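Local coordinates for heat shock protein, putative (Plasmodium falciparum, PDB 1Y6Z) that is the middle domain of a putative Hsp90-family chaperone, which as a whole protein probably binds and hydrolyses ATP to assist the folding of other proteins, at residues B[34-39]-B[50-55]; B[92-97]-B[130-135]; B[71-76]-B[99-104]; B[6-11]-B[46-51]. All coordinates share one frame; numbering follows the deposited sequence.

Contact 1 of 4, residues B[34-39]-B[50-55]; sequences LAYVHF and ILYIPG
Tyr36 and Tyr52 form a non-hydrogen-bonded pair of this antiparallel beta hairpin, but the touch is between CB of Tyr36 and CD2 of Tyr52, 3.6 Å apart, while the Tyr36 ring leads away. On the same face His38 opposes Ile50: CG1 of Ile50 sits over one face of the imidazole in a CH-pi contact, 4.0 Å from its centroid, with CD1 above the ring centre. His38 offers this face because its CG is anti to the backbone N (chi1 177°), while both ring nitrogens are used elsewhere, ND1 by Tyr19 and NE2 by the carbonyl of Trp7. The other face carries Ala35, Val37, Leu51 and Ile53. Val37 and Leu51 run side by side, and CD1 of Leu51 meets the ring edge of Phe39 at CE2, 3.9 Å away. Behind the side chains, Val37 and Leu51 exchange two backbone bonds (Val37 N to Leu51 O 3.0 Å, Leu51 N to Val37 O 2.9 Å). Just before strand 35-41 begins, Leu34 N already bonds to Ile53 O at 2.8 Å. Branched and aromatic residues suit these extended backbones. Helix 16-27 covers the tyrosine face, Tyr36 stacking on Tyr19; helices 121-141 and 145-164 pack against the face of Leu51 and Ile53.

Contact 2 of 4, residues B[92-97]-B[130-135]; sequences RWLTFL and LKSISM
Leu94 and Ser132 bring the backbones closest here, yet their CA atoms remain 8.3 Å apart, so side chains alone make the contact. Residues 130-135 form part of the long helix 121-141, whereas 92-97 begins with a short 3-10 segment and folds into a type I beta turn from Leu94 to Leu97, closed by a bond from Leu97 N to Leu94 O of 3.1 Å. This turn sends both Leu94 and Leu97 toward the helix. Ser132 is small enough to sit between them: its CB is 4.0 Å from CD2 of Leu94, and its OG is 3.1 Å from CD1 of Leu97, a tight approach of methyl to hydroxyl. At one side Trp93 and Ile133 cross at about a right angle, CG1 of Ile133 meeting the indole at its edge, 4.1 Å from CH2. The indole is steadied by Leu94, whose CG lies over one ring face, and by a bond from NE1 to Asp165. At the other side CE of Met135 comes within 4.3 Å of CD2 of Leu97, a flexible thioether filling in against a leucine methyl. No hydrogen bond links the segments. The buried hydroxyl of Ser132 is instead satisfied within its own helix by the carbonyl of Ile128, which lets a polar residue lie among leucines; cohesion across the contact therefore rests on apolar surfaces fitting together.

Contact 3 of 4, residues B[71-76]-B[99-104]; sequences RGIRLY and GIVDSE
Ile73 to Tyr76 pair in parallel with Gly99 to Asp102, two neighbouring strands of the mixed five-stranded sheet of the Hsp90 middle domain. Five backbone bonds join the segments, from Gly99 N to Gly72 O at 3.2 Å to Ser103 N to Tyr76 O at 3.1 Å; the bond from Tyr76 N to Val101 O is the shortest, 2.8 Å. Gly72 precedes the strand with a positive phi (66°), a conformation that favours glycine. Apolar contacts occupy both faces: CG2 of Ile73 meets CG2 of Val101 at 4.0 Å, beta-branched residues suited to strands, and on the other face CE1 of Tyr76 lies 3.9 Å from CB of Ile100. Among polar groups, the carboxylate of Asp102 lies beside CB of Tyr76 while accepting bonds from Trp7 NE1 and the backbone N of Arg79. The Arg74 chain, bent at chi3 (63°), stands off the strand, and the Tyr76 ring leans back to it; NE of Arg74 donates to Tyr76 OH at 2.9 Å, the hydroxyl tilted 17° from the guanidinium plane.

Contact 4 of 4, residues B[6-11]-B[46-51]; sequences IWKQDE and SFNSIL
Trp7 lies against strand 47-53, facing Asn48 and Ile50 from a short 3-10 segment. Its CB rests 3.9 Å from CD1 of Ile50. From there CG takes the place between the backbone N and the carbonyl carbon (chi1 62°), which sends the indole across the sheet with its CD1 edge turned to Asn48. CD1 of the ring reaches CB of Asn48 at 3.9 Å, and the amide of Asn48 stands at the ring edge, its plane 43° from that of the indole. Farther out, NE1 bonds to Asp102 on the next strand, while the indole carries on to Ile100 of strand 98-103 and to the ring of Tyr76 on strand 73-77, the two ring planes about 40° apart. A large, flat tryptophan with one polar N-H suits this place, bridging an aliphatic patch and a carboxylate. The carbonyl of Trp7 lies 3.4 Å from CB of Asn48. Ile6 adds a second apolar touch, its CG2 3.7 Å from CD1 of Ile50, the two side chains crossing at about a right angle. Ile6 also packs on Tyr19 and Phe22 of helix 16-27.

Overall arrangement
Contacts 1, 3 and 4 all reach the five-stranded sheet of the domain. Contact 1 pairs strands 35-41 and 47-53, contact 3 pairs 73-77 with 98-103, and the neighbouring strands 47-53 and 98-103, the latter in the middle of the sheet, join them, Ile50 O lying 2.9 Å from Ile100 N. Contact 4 shares Ile50 and Leu51 with contact 1 and brings the N-terminal loop onto the sheet. Contact 2 puts helix 121-141 against the turn leading into strand 98-103, about 10 Å from contact 1, centre to centre. Along the chain contact 4 opens first and ends on the same stretch as contact 1; both close before contacts 2 and 3, whose segments alternate. Together they build a layered unit, with N-terminal elements on one sheet face and helix 121-141 on the other.

Contact 1 of 4, residues B[34-39]-B[50-55]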
loop_
_atom_site.group_PDB
_atom_site.type_symbol
_atom_site.label_atom_id
_atom_site.label_comp_id
_atom_site.label_asym_id
_atom_site.label_seq_id
_atom_site.Cartn_x
_atom_site.Cartn_y
_atom_site.Cartn_z
ATOM N N LEU B 34 -11.477 11.969 -13.428
ATOM C CA LEU B 34 -10.422 11.127 -13.875
ATOM C C LEU B 34 -10.542 9.722 -13.278
ATOM O O LEU B 34 -10.149 8.728 -13.930
ATOM C CB LEU B 34 -9.084 11.749 -13.502
ATOM C CG LEU B 34 -8.330 12.523 -14.602
ATOM C CD1 LEU B 34 -9.207 13.119 -15.691
ATOM C CD2 LEU B 34 -7.289 13.490 -13.994
ATOM N N ALA B 35 -11.040 9.677 -12.039
ATOM C CA ALA B 35 -11.245 8.412 -11.357
ATOM C C ALA B 35 -12.224 8.603 -10.176
ATOM O O ALA B 35 -12.551 9.740 -9.753
ATOM C CB ALA B 35 -9.933 7.906 -10.863
ATOM N N TYR B 36 -12.686 7.484 -9.631
ATOM C CA TYR B 36 -13.510 7.506 -8.432
ATOM C C TYR B 36 -13.383 6.185 -7.707
ATOM O O TYR B 36 -13.012 5.190 -8.330
ATOM C CB TYR B 36 -14.994 7.755 -8.738
ATOM C CG TYR B 36 -15.662 6.665 -9.530
ATOM C CD1 TYR B 36 -16.387 5.639 -8.899
ATOM C CD2 TYR B 36 -15.599 6.666 -10.917
ATOM C CE1 TYR B 36 -16.997 4.636 -9.640
ATOM C CE2 TYR B 36 -16.218 5.631 -11.680
ATOM C CZ TYR B 36 -16.910 4.642 -11.020
ATOM O OH TYR B 36 -17.499 3.646 -11.770
ATOM N N VAL B 37 -13.760 6.192 -6.425
ATOM C CA VAL B 37 -13.943 4.949 -5.658
ATOM C C VAL B 37 -15.131 5.153 -4.705
ATOM O O VAL B 37 -15.273 6.233 -4.115
ATOM C CB VAL B 37 -12.625 4.546 -4.890
ATOM C CG1 VAL B 37 -12.125 5.655 -4.062
ATOM C CG2 VAL B 37 -12.834 3.251 -4.084
ATOM N N HIS B 38 -15.950 4.112 -4.594
ATOM C CA HIS B 38 -17.124 4.113 -3.723
ATOM C C HIS B 38 -16.800 3.024 -2.682
ATOM O O HIS B 38 -16.557 1.881 -3.057
ATOM C CB HIS B 38 -18.337 3.753 -4.553
ATOM C CG HIS B 38 -19.616 3.636 -3.765
ATOM N ND1 HIS B 38 -20.778 3.164 -4.324
ATOM C CD2 HIS B 38 -19.921 3.958 -2.486
ATOM C CE1 HIS B 38 -21.743 3.172 -3.416
ATOM N NE2 HIS B 38 -21.253 3.667 -2.303
ATOM N N PHE B 39 -16.729 3.419 -1.413
ATOM C CA PHE B 39 -16.525 2.426 -0.376
ATOM C C PHE B 39 -17.466 2.612 0.784
ATOM O O PHE B 39 -18.029 3.687 1.016
ATOM C CB PHE B 39 -15.046 2.395 0.040
ATOM C CG PHE B 39 -14.542 3.641 0.663
ATOM C CD1 PHE B 39 -14.324 3.702 2.051
ATOM C CD2 PHE B 39 -14.233 4.765 -0.115
ATOM C CE1 PHE B 39 -13.825 4.829 2.653
ATOM C CE2 PHE B 39 -13.734 5.928 0.494
ATOM C CZ PHE B 39 -13.512 5.959 1.882
ATOM N N ILE B 50 -17.945 8.263 -1.433
ATOM C CA ILE B 50 -17.563 8.173 -2.858
ATOM C C ILE B 50 -16.595 9.324 -3.016
ATOM O O ILE B 50 -16.941 10.450 -2.633
ATOM C CB ILE B 50 -18.744 8.359 -3.863
ATOM C CG1 ILE B 50 -19.937 7.459 -3.529
ATOM C CG2 ILE B 50 -18.196 8.118 -5.320
ATOM C CD1 ILE B 50 -21.157 7.644 -4.442
ATOM N N LEU B 51 -15.403 9.065 -3.573
ATOM C CA LEU B 51 -14.380 10.056 -3.660
ATOM C C LEU B 51 -14.028 10.123 -5.151
ATOM O O LEU B 51 -13.963 9.113 -5.771
ATOM C CB LEU B 51 -13.150 9.556 -2.902
ATOM C CG LEU B 51 -13.255 9.464 -1.348
ATOM C CD1 LEU B 51 -11.803 8.979 -0.873
ATOM C CD2 LEU B 51 -13.572 10.814 -0.797
ATOM N N TYR B 52 -13.872 11.326 -5.692
ATOM C CA TYR B 52 -13.606 11.569 -7.108
ATOM C C TYR B 52 -12.320 12.402 -7.223
ATOM O O TYR B 52 -12.102 13.336 -6.473
ATOM C CB TYR B 52 -14.707 12.428 -7.694
ATOM C CG TYR B 52 -16.069 11.722 -7.801
ATOM C CD1 TYR B 52 -16.988 11.791 -6.765
ATOM C CD2 TYR B 52 -16.396 11.013 -8.960
ATOM C CE1 TYR B 52 -18.265 11.167 -6.861
ATOM C CE2 TYR B 52 -17.623 10.382 -9.058
ATOM C CZ TYR B 52 -18.555 10.462 -8.012
ATOM O OH TYR B 52 -19.816 9.874 -8.166
ATOM N N ILE B 53 -11.521 12.095 -8.232
ATOM C CA ILE B 53 -10.471 12.946 -8.718
ATOM C C ILE B 53 -11.084 13.697 -9.873
ATOM O O ILE B 53 -11.556 13.077 -10.858
ATOM C CB ILE B 53 -9.275 12.130 -9.194
ATOM C CG1 ILE B 53 -8.659 11.415 -7.991
ATOM C CG2 ILE B 53 -8.211 13.033 -9.889
ATOM C CD1 ILE B 53 -7.467 10.560 -8.413
ATOM N N PRO B 54 -11.142 15.019 -9.758
ATOM C CA PRO B 54 -11.763 15.830 -10.810
ATOM C C PRO B 54 -11.027 15.704 -12.133
ATOM O O PRO B 54 -9.849 15.382 -12.133
ATOM C CB PRO B 54 -11.650 17.283 -10.240
ATOM C CG PRO B 54 -11.688 17.054 -8.769
ATOM C CD PRO B 54 -10.742 15.864 -8.622
ATOM N N GLY B 55 -11.713 15.985 -13.242
ATOM C CA GLY B 55 -11.072 16.054 -14.562
ATOM C C GLY B 55 -10.143 17.232 -14.832
ATOM O O GLY B 55 -9.332 17.183 -15.776
#

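Contact 2 of 4, residues B[92-97]-B[130-135]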
loop_
_atom_site.group_PDB
_atom_site.type_symbol
_atom_site.label_atom_id
_atom_site.label_comp_id
_atom_site.label_asym_id
_atom_site.label_seq_id
_atom_site.Cartn_x
_atom_site.Cartn_y
_atom_site.Cartn_z
ATOM N N ARG B 92 -4.110 18.897 3.695
ATOM C CA ARG B 92 -4.524 19.838 2.650
ATOM C C ARG B 92 -3.993 19.472 1.276
ATOM O O ARG B 92 -4.492 19.984 0.241
ATOM C CB ARG B 92 -4.094 21.264 3.004
ATOM C CG ARG B 92 -2.605 21.539 2.811
ATOM C CD ARG B 92 -2.283 23.042 3.133
ATOM N NE ARG B 92 -0.879 23.341 2.865
ATOM C CZ ARG B 92 -0.371 24.579 2.770
ATOM N NH1 ARG B 92 -1.145 25.641 2.947
ATOM N NH2 ARG B 92 0.901 24.759 2.520
ATOM N N TRP B 93 -3.004 18.571 1.208
ATOM C CA TRP B 93 -2.558 18.177 -0.127
ATOM C C TRP B 93 -3.691 17.445 -0.899
ATOM O O TRP B 93 -3.644 17.376 -2.109
ATOM C CB TRP B 93 -1.274 17.364 -0.114
ATOM C CG TRP B 93 -1.426 16.000 0.379
ATOM C CD1 TRP B 93 -1.372 15.611 1.674
ATOM C CD2 TRP B 93 -1.699 14.808 -0.407
ATOM N NE1 TRP B 93 -1.605 14.264 1.765
ATOM C CE2 TRP B 93 -1.746 13.737 0.494
ATOM C CE3 TRP B 93 -1.847 14.553 -1.798
ATOM C CZ2 TRP B 93 -1.984 12.394 0.072
ATOM C CZ3 TRP B 93 -2.036 13.211 -2.228
ATOM C CH2 TRP B 93 -2.129 12.160 -1.285
ATOM N N LEU B 94 -4.711 16.970 -0.193
ATOM C CA LEU B 94 -5.868 16.320 -0.807
ATOM C C LEU B 94 -7.088 17.206 -1.050
ATOM O O LEU B 94 -8.168 16.680 -1.337
ATOM C CB LEU B 94 -6.321 15.153 0.074
ATOM C CG LEU B 94 -5.329 14.010 -0.078
ATOM C CD1 LEU B 94 -5.607 13.101 1.088
ATOM C CD2 LEU B 94 -5.544 13.288 -1.465
ATOM N N THR B 95 -6.899 18.521 -0.957
ATOM C CA THR B 95 -7.945 19.538 -1.163
ATOM C C THR B 95 -8.595 19.416 -2.543
ATOM O O THR B 95 -9.719 19.855 -2.725
ATOM C CB THR B 95 -7.410 20.993 -0.983
ATOM O OG1 THR B 95 -8.507 21.945 -0.981
ATOM C CG2 THR B 95 -6.404 21.378 -2.064
ATOM N N PHE B 96 -7.877 18.838 -3.502
ATOM C CA PHE B 96 -8.416 18.730 -4.899
ATOM C C PHE B 96 -9.467 17.631 -5.019
ATOM O O PHE B 96 -10.205 17.616 -5.980
ATOM C CB PHE B 96 -7.317 18.531 -5.947
ATOM C CG PHE B 96 -6.575 17.213 -5.810
ATOM C CD1 PHE B 96 -5.438 17.116 -5.033
ATOM C CD2 PHE B 96 -7.063 16.054 -6.445
ATOM C CE1 PHE B 96 -4.713 15.912 -4.905
ATOM C CE2 PHE B 96 -6.368 14.804 -6.276
ATOM C CZ PHE B 96 -5.201 14.757 -5.535
ATOM N N LEU B 97 -9.569 16.704 -4.055
ATOM C CA LEU B 97 -10.578 15.665 -4.139
ATOM C C LEU B 97 -12.000 16.281 -3.980
ATOM O O LEU B 97 -12.184 17.236 -3.237
ATOM C CB LEU B 97 -10.403 14.688 -2.922
ATOM C CG LEU B 97 -9.219 13.749 -2.833
ATOM C CD1 LEU B 97 -9.480 12.908 -1.528
ATOM C CD2 LEU B 97 -9.244 12.814 -3.971
ATOM N N LEU B 130 -6.023 6.862 2.861
ATOM C CA LEU B 130 -5.644 5.597 2.307
ATOM C C LEU B 130 -6.401 5.183 1.006
ATOM O O LEU B 130 -5.750 4.683 0.081
ATOM C CB LEU B 130 -5.589 4.518 3.395
ATOM C CG LEU B 130 -4.581 4.973 4.509
ATOM C CD1 LEU B 130 -4.416 3.945 5.671
ATOM C CD2 LEU B 130 -3.154 5.486 4.020
ATOM N N LYS B 131 -7.722 5.410 0.923
ATOM C CA LYS B 131 -8.478 5.081 -0.294
ATOM C C LYS B 131 -8.005 6.008 -1.424
ATOM O O LYS B 131 -7.958 5.588 -2.579
ATOM C CB LYS B 131 -10.005 5.232 -0.095
ATOM C CG LYS B 131 -10.611 4.093 0.710
ATOM C CD LYS B 131 -10.770 2.870 -0.120
ATOM C CE LYS B 131 -11.397 1.762 0.732
ATOM N NZ LYS B 131 -11.316 0.466 0.039
ATOM N N SER B 132 -7.674 7.253 -1.073
ATOM C CA SER B 132 -7.248 8.255 -2.087
ATOM C C SER B 132 -5.883 7.848 -2.671
ATOM O O SER B 132 -5.699 7.889 -3.848
ATOM C CB SER B 132 -7.114 9.648 -1.438
ATOM O OG SER B 132 -8.379 10.092 -1.010
ATOM N N ILE B 133 -4.933 7.446 -1.816
ATOM C CA ILE B 133 -3.647 6.946 -2.320
ATOM C C ILE B 133 -3.765 5.685 -3.211
ATOM O O ILE B 133 -3.164 5.632 -4.280
ATOM C CB ILE B 133 -2.611 6.783 -1.155
ATOM C CG1 ILE B 133 -2.376 8.153 -0.501
ATOM C CG2 ILE B 133 -1.308 6.099 -1.677
ATOM C CD1 ILE B 133 -1.544 8.195 0.847
ATOM N N SER B 134 -4.592 4.714 -2.808
ATOM C CA SER B 134 -4.784 3.494 -3.545
ATOM C C SER B 134 -5.453 3.775 -4.907
ATOM O O SER B 134 -5.053 3.185 -5.932
ATOM C CB SER B 134 -5.516 2.436 -2.658
ATOM O OG SER B 134 -5.942 1.320 -3.435
ATOM N N MET B 135 -6.422 4.719 -4.923
ATOM C CA MET B 135 -7.057 5.206 -6.147
ATOM C C MET B 135 -5.982 5.756 -7.122
ATOM O O MET B 135 -6.012 5.412 -8.298
ATOM C CB MET B 135 -8.142 6.290 -5.857
ATOM C CG MET B 135 -8.770 6.979 -7.136
ATOM S SD MET B 135 -10.334 7.897 -6.837
ATOM C CE MET B 135 -9.795 8.768 -5.394
#

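Contact 3 of 4, residues B[71-76]-B[99-104]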
loop_
_atom_site.group_PDB
_atom_site.type_symbol
_atom_site.label_atom_id
_atom_site.label_comp_id
_atom_site.label_asym_id
_atom_site.label_seq_id
_atom_site.Cartn_x
_atom_site.Cartn_y
_atom_site.Cartn_z
ATOM N N ARG B 71 -13.539 23.401 0.666
ATOM C CA ARG B 71 -14.874 22.857 0.401
ATOM C C ARG B 71 -14.859 21.348 0.121
ATOM O O ARG B 71 -14.815 20.535 1.060
ATOM C CB ARG B 71 -15.545 23.617 -0.768
ATOM C CG ARG B 71 -15.829 25.111 -0.513
ATOM C CD ARG B 71 -16.695 25.329 0.731
ATOM N NE ARG B 71 -17.089 26.730 0.873
ATOM C CZ ARG B 71 -18.187 27.163 1.500
ATOM N NH1 ARG B 71 -19.037 26.309 2.066
ATOM N NH2 ARG B 71 -18.433 28.470 1.569
ATOM N N GLY B 72 -14.973 21.005 -1.159
ATOM C CA GLY B 72 -14.599 19.709 -1.714
ATOM C C GLY B 72 -15.356 18.490 -1.304
ATOM O O GLY B 72 -15.956 17.813 -2.140
ATOM N N ILE B 73 -15.270 18.149 -0.027
ATOM C CA ILE B 73 -15.970 16.995 0.486
ATOM C C ILE B 73 -17.222 17.371 1.301
ATOM O O ILE B 73 -17.166 18.151 2.267
ATOM C CB ILE B 73 -15.025 16.085 1.267
ATOM C CG1 ILE B 73 -13.844 15.658 0.343
ATOM C CG2 ILE B 73 -15.750 14.906 1.785
ATOM C CD1 ILE B 73 -12.961 14.621 0.995
ATOM N N ARG B 74 -18.340 16.831 0.866
ATOM C CA ARG B 74 -19.660 17.099 1.472
ATOM C C ARG B 74 -19.953 16.031 2.540
ATOM O O ARG B 74 -19.948 14.830 2.241
ATOM C CB ARG B 74 -20.729 17.018 0.398
ATOM C CG ARG B 74 -20.603 18.087 -0.687
ATOM C CD ARG B 74 -21.563 17.745 -1.765
ATOM N NE ARG B 74 -22.937 17.782 -1.263
ATOM C CZ ARG B 74 -23.695 18.884 -1.291
ATOM N NH1 ARG B 74 -23.212 20.017 -1.779
ATOM N NH2 ARG B 74 -24.940 18.855 -0.839
ATOM N N LEU B 75 -20.176 16.482 3.770
ATOM C CA LEU B 75 -20.564 15.622 4.833
ATOM C C LEU B 75 -22.109 15.486 4.941
ATOM O O LEU B 75 -22.853 16.483 4.948
ATOM C CB LEU B 75 -20.012 16.107 6.165
ATOM C CG LEU B 75 -20.661 15.354 7.348
ATOM C CD1 LEU B 75 -20.019 14.002 7.634
ATOM C CD2 LEU B 75 -20.684 16.217 8.619
ATOM N N TYR B 76 -22.553 14.243 5.062
ATOM C CA TYR B 76 -23.940 13.913 5.318
ATOM C C TYR B 76 -23.893 13.155 6.656
ATOM O O TYR B 76 -22.906 12.459 6.969
ATOM C CB TYR B 76 -24.523 13.047 4.188
ATOM C CG TYR B 76 -24.640 13.727 2.817
ATOM C CD1 TYR B 76 -23.527 13.831 1.996
ATOM C CD2 TYR B 76 -25.859 14.293 2.362
ATOM C CE1 TYR B 76 -23.577 14.421 0.795
ATOM C CE2 TYR B 76 -25.929 14.920 1.105
ATOM C CZ TYR B 76 -24.760 14.962 0.327
ATOM O OH TYR B 76 -24.709 15.537 -0.918
ATOM N N GLY B 99 -16.025 14.797 -3.170
ATOM C CA GLY B 99 -16.619 13.545 -2.736
ATOM C C GLY B 99 -17.650 13.735 -1.627
ATOM O O GLY B 99 -17.970 14.867 -1.237
ATOM N N ILE B 100 -18.169 12.608 -1.155
ATOM C CA ILE B 100 -19.154 12.639 -0.118
ATOM C C ILE B 100 -18.734 11.678 0.974
ATOM O O ILE B 100 -18.097 10.654 0.714
ATOM C CB ILE B 100 -20.621 12.364 -0.659
ATOM C CG1 ILE B 100 -20.862 10.883 -0.927
ATOM C CG2 ILE B 100 -20.969 13.262 -1.954
ATOM C CD1 ILE B 100 -21.348 10.065 0.331
ATOM N N VAL B 101 -19.123 11.994 2.199
ATOM C CA VAL B 101 -19.078 11.017 3.289
ATOM C C VAL B 101 -20.469 11.016 3.946
ATOM O O VAL B 101 -20.985 12.088 4.281
ATOM C CB VAL B 101 -18.052 11.419 4.369
ATOM C CG1 VAL B 101 -18.082 10.373 5.541
ATOM C CG2 VAL B 101 -16.661 11.541 3.798
ATOM N N ASP B 102 -21.079 9.846 4.093
ATOM C CA ASP B 102 -22.313 9.762 4.894
ATOM C C ASP B 102 -22.075 8.875 6.088
ATOM O O ASP B 102 -21.900 7.666 5.931
ATOM C CB ASP B 102 -23.452 9.204 4.075
ATOM C CG ASP B 102 -24.810 9.297 4.794
ATOM O OD1 ASP B 102 -25.813 8.969 4.156
ATOM O OD2 ASP B 102 -24.882 9.715 5.958
ATOM N N SER B 103 -22.084 9.507 7.260
ATOM C CA SER B 103 -21.838 8.886 8.555
ATOM C C SER B 103 -23.135 8.517 9.284
ATOM O O SER B 103 -24.131 9.232 9.211
ATOM C CB SER B 103 -21.039 9.855 9.429
ATOM O OG SER B 103 -20.366 9.162 10.464
ATOM N N GLU B 104 -23.109 7.393 9.997
ATOM C CA GLU B 104 -24.220 7.012 10.887
ATOM C C GLU B 104 -24.254 7.834 12.192
ATOM O O GLU B 104 -25.306 7.974 12.831
ATOM C CB GLU B 104 -24.129 5.514 11.220
ATOM C CG GLU B 104 -25.436 4.890 11.706
ATOM C CD GLU B 104 -26.492 4.846 10.612
ATOM O OE1 GLU B 104 -27.482 5.607 10.733
ATOM O OE2 GLU B 104 -26.326 4.063 9.637
#

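Contact 4 of 4, residues B[6-11]-B[46-51]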
loop_
_atom_site.group_PDB
_atom_site.type_symbol
_atom_site.label_atom_id
_atom_site.label_comp_id
_atom_site.label_asym_id
_atom_site.label_seq_id
_atom_site.Cartn_x
_atom_site.Cartn_y
_atom_site.Cartn_z
ATOM N N ILE B 6 -27.234 7.676 -4.079
ATOM C CA ILE B 6 -26.300 6.775 -4.777
ATOM C C ILE B 6 -25.356 6.026 -3.810
ATOM O O ILE B 6 -25.184 4.826 -3.958
ATOM C CB ILE B 6 -25.510 7.501 -5.900
ATOM C CG1 ILE B 6 -24.614 6.527 -6.687
ATOM C CG2 ILE B 6 -24.656 8.606 -5.311
ATOM C CD1 ILE B 6 -24.134 7.067 -8.058
ATOM N N TRP B 7 -24.808 6.730 -2.812
ATOM C CA TRP B 7 -23.811 6.169 -1.877
ATOM C C TRP B 7 -24.296 5.090 -0.935
ATOM O O TRP B 7 -23.478 4.509 -0.195
ATOM C CB TRP B 7 -23.126 7.260 -1.058
ATOM C CG TRP B 7 -24.053 8.070 -0.149
ATOM C CD1 TRP B 7 -24.432 7.772 1.140
ATOM C CD2 TRP B 7 -24.627 9.345 -0.447
ATOM N NE1 TRP B 7 -25.245 8.757 1.636
ATOM C CE2 TRP B 7 -25.368 9.746 0.693
ATOM C CE3 TRP B 7 -24.606 10.181 -1.570
ATOM C CZ2 TRP B 7 -26.069 10.942 0.735
ATOM C CZ3 TRP B 7 -25.303 11.382 -1.527
ATOM C CH2 TRP B 7 -26.024 11.748 -0.385
ATOM N N LYS B 8 -25.611 4.845 -0.983
ATOM C CA LYS B 8 -26.304 3.844 -0.184
ATOM C C LYS B 8 -26.765 2.655 -1.026
ATOM O O LYS B 8 -27.009 1.569 -0.492
ATOM C CB LYS B 8 -27.497 4.485 0.518
ATOM C CG LYS B 8 -27.387 4.420 2.027
ATOM C CD LYS B 8 -26.466 5.478 2.600
ATOM C CE LYS B 8 -26.418 5.345 4.100
ATOM N NZ LYS B 8 -27.828 5.219 4.611
ATOM N N GLN B 9 -26.908 2.890 -2.333
ATOM C CA GLN B 9 -27.065 1.839 -3.312
ATOM C C GLN B 9 -25.786 0.963 -3.383
ATOM O O GLN B 9 -24.672 1.427 -3.111
ATOM C CB GLN B 9 -27.380 2.458 -4.679
ATOM C CG GLN B 9 -28.468 3.558 -4.641
ATOM C CD GLN B 9 -28.961 3.968 -6.031
ATOM O OE1 GLN B 9 -29.296 3.124 -6.853
ATOM N NE2 GLN B 9 -29.006 5.277 -6.291
ATOM N N ASP B 10 -25.939 -0.303 -3.739
ATOM C CA ASP B 10 -24.760 -1.180 -3.880
ATOM C C ASP B 10 -24.057 -0.844 -5.189
ATOM O O ASP B 10 -24.688 -0.762 -6.223
ATOM C CB ASP B 10 -25.179 -2.637 -3.891
ATOM C CG ASP B 10 -26.043 -2.966 -5.089
ATOM O OD1 ASP B 10 -26.780 -2.041 -5.544
ATOM O OD2 ASP B 10 -25.975 -4.132 -5.583
ATOM N N GLU B 11 -22.747 -0.675 -5.149
ATOM C CA GLU B 11 -22.012 -0.335 -6.354
ATOM C C GLU B 11 -22.295 -1.273 -7.540
ATOM O O GLU B 11 -22.149 -0.863 -8.681
ATOM C CB GLU B 11 -20.512 -0.237 -6.066
ATOM C CG GLU B 11 -19.910 -1.474 -5.356
ATOM C CD GLU B 11 -20.461 -1.703 -3.967
ATOM O OE1 GLU B 11 -20.484 -2.896 -3.540
ATOM O OE2 GLU B 11 -20.852 -0.706 -3.303
ATOM N N SER B 46 -19.477 3.116 11.122
ATOM C CA SER B 46 -20.237 3.046 9.901
ATOM C C SER B 46 -20.298 4.346 9.080
ATOM O O SER B 46 -20.777 5.398 9.550
ATOM C CB SER B 46 -21.626 2.512 10.177
ATOM O OG SER B 46 -21.822 1.357 9.390
ATOM N N PHE B 47 -19.813 4.255 7.836
ATOM C CA PHE B 47 -19.950 5.369 6.881
ATOM C C PHE B 47 -19.822 4.848 5.437
ATOM O O PHE B 47 -19.298 3.736 5.202
ATOM C CB PHE B 47 -18.981 6.529 7.204
ATOM C CG PHE B 47 -17.525 6.241 6.890
ATOM C CD1 PHE B 47 -17.022 6.436 5.595
ATOM C CD2 PHE B 47 -16.666 5.768 7.868
ATOM C CE1 PHE B 47 -15.687 6.159 5.299
ATOM C CE2 PHE B 47 -15.311 5.471 7.576
ATOM C CZ PHE B 47 -14.825 5.694 6.295
ATOM N N ASN B 48 -20.355 5.637 4.512
ATOM C CA ASN B 48 -20.233 5.420 3.071
ATOM C C ASN B 48 -19.411 6.554 2.484
ATOM O O ASN B 48 -19.454 7.657 2.988
ATOM C CB ASN B 48 -21.605 5.492 2.426
ATOM C CG ASN B 48 -22.611 4.610 3.096
ATOM O OD1 ASN B 48 -22.604 3.384 2.913
ATOM N ND2 ASN B 48 -23.535 5.228 3.844
ATOM N N SER B 49 -18.652 6.306 1.416
ATOM C CA SER B 49 -17.947 7.418 0.813
ATOM C C SER B 49 -17.845 7.186 -0.674
ATOM O O SER B 49 -17.782 6.056 -1.118
ATOM C CB SER B 49 -16.563 7.659 1.418
ATOM O OG SER B 49 -15.958 8.893 0.986
ATOM N N ILE B 50 -17.945 8.263 -1.433
ATOM C CA ILE B 50 -17.563 8.173 -2.858
ATOM C C ILE B 50 -16.595 9.324 -3.016
ATOM O O ILE B 50 -16.941 10.450 -2.633
ATOM C CB ILE B 50 -18.744 8.359 -3.863
ATOM C CG1 ILE B 50 -19.937 7.459 -3.529
ATOM C CG2 ILE B 50 -18.196 8.118 -5.320
ATOM C CD1 ILE B 50 -21.157 7.644 -4.442
ATOM N N LEU B 51 -15.403 9.065 -3.573
ATOM C CA LEU B 51 -14.380 10.056 -3.660
ATOM C C LEU B 51 -14.028 10.123 -5.151
ATOM O O LEU B 51 -13.963 9.113 -5.771
ATOM C CB LEU B 51 -13.150 9.556 -2.902
ATOM C CG LEU B 51 -13.255 9.464 -1.348
ATOM C CD1 LEU B 51 -11.803 8.979 -0.873
ATOM C CD2 LEU B 51 -13.572 10.814 -0.797
#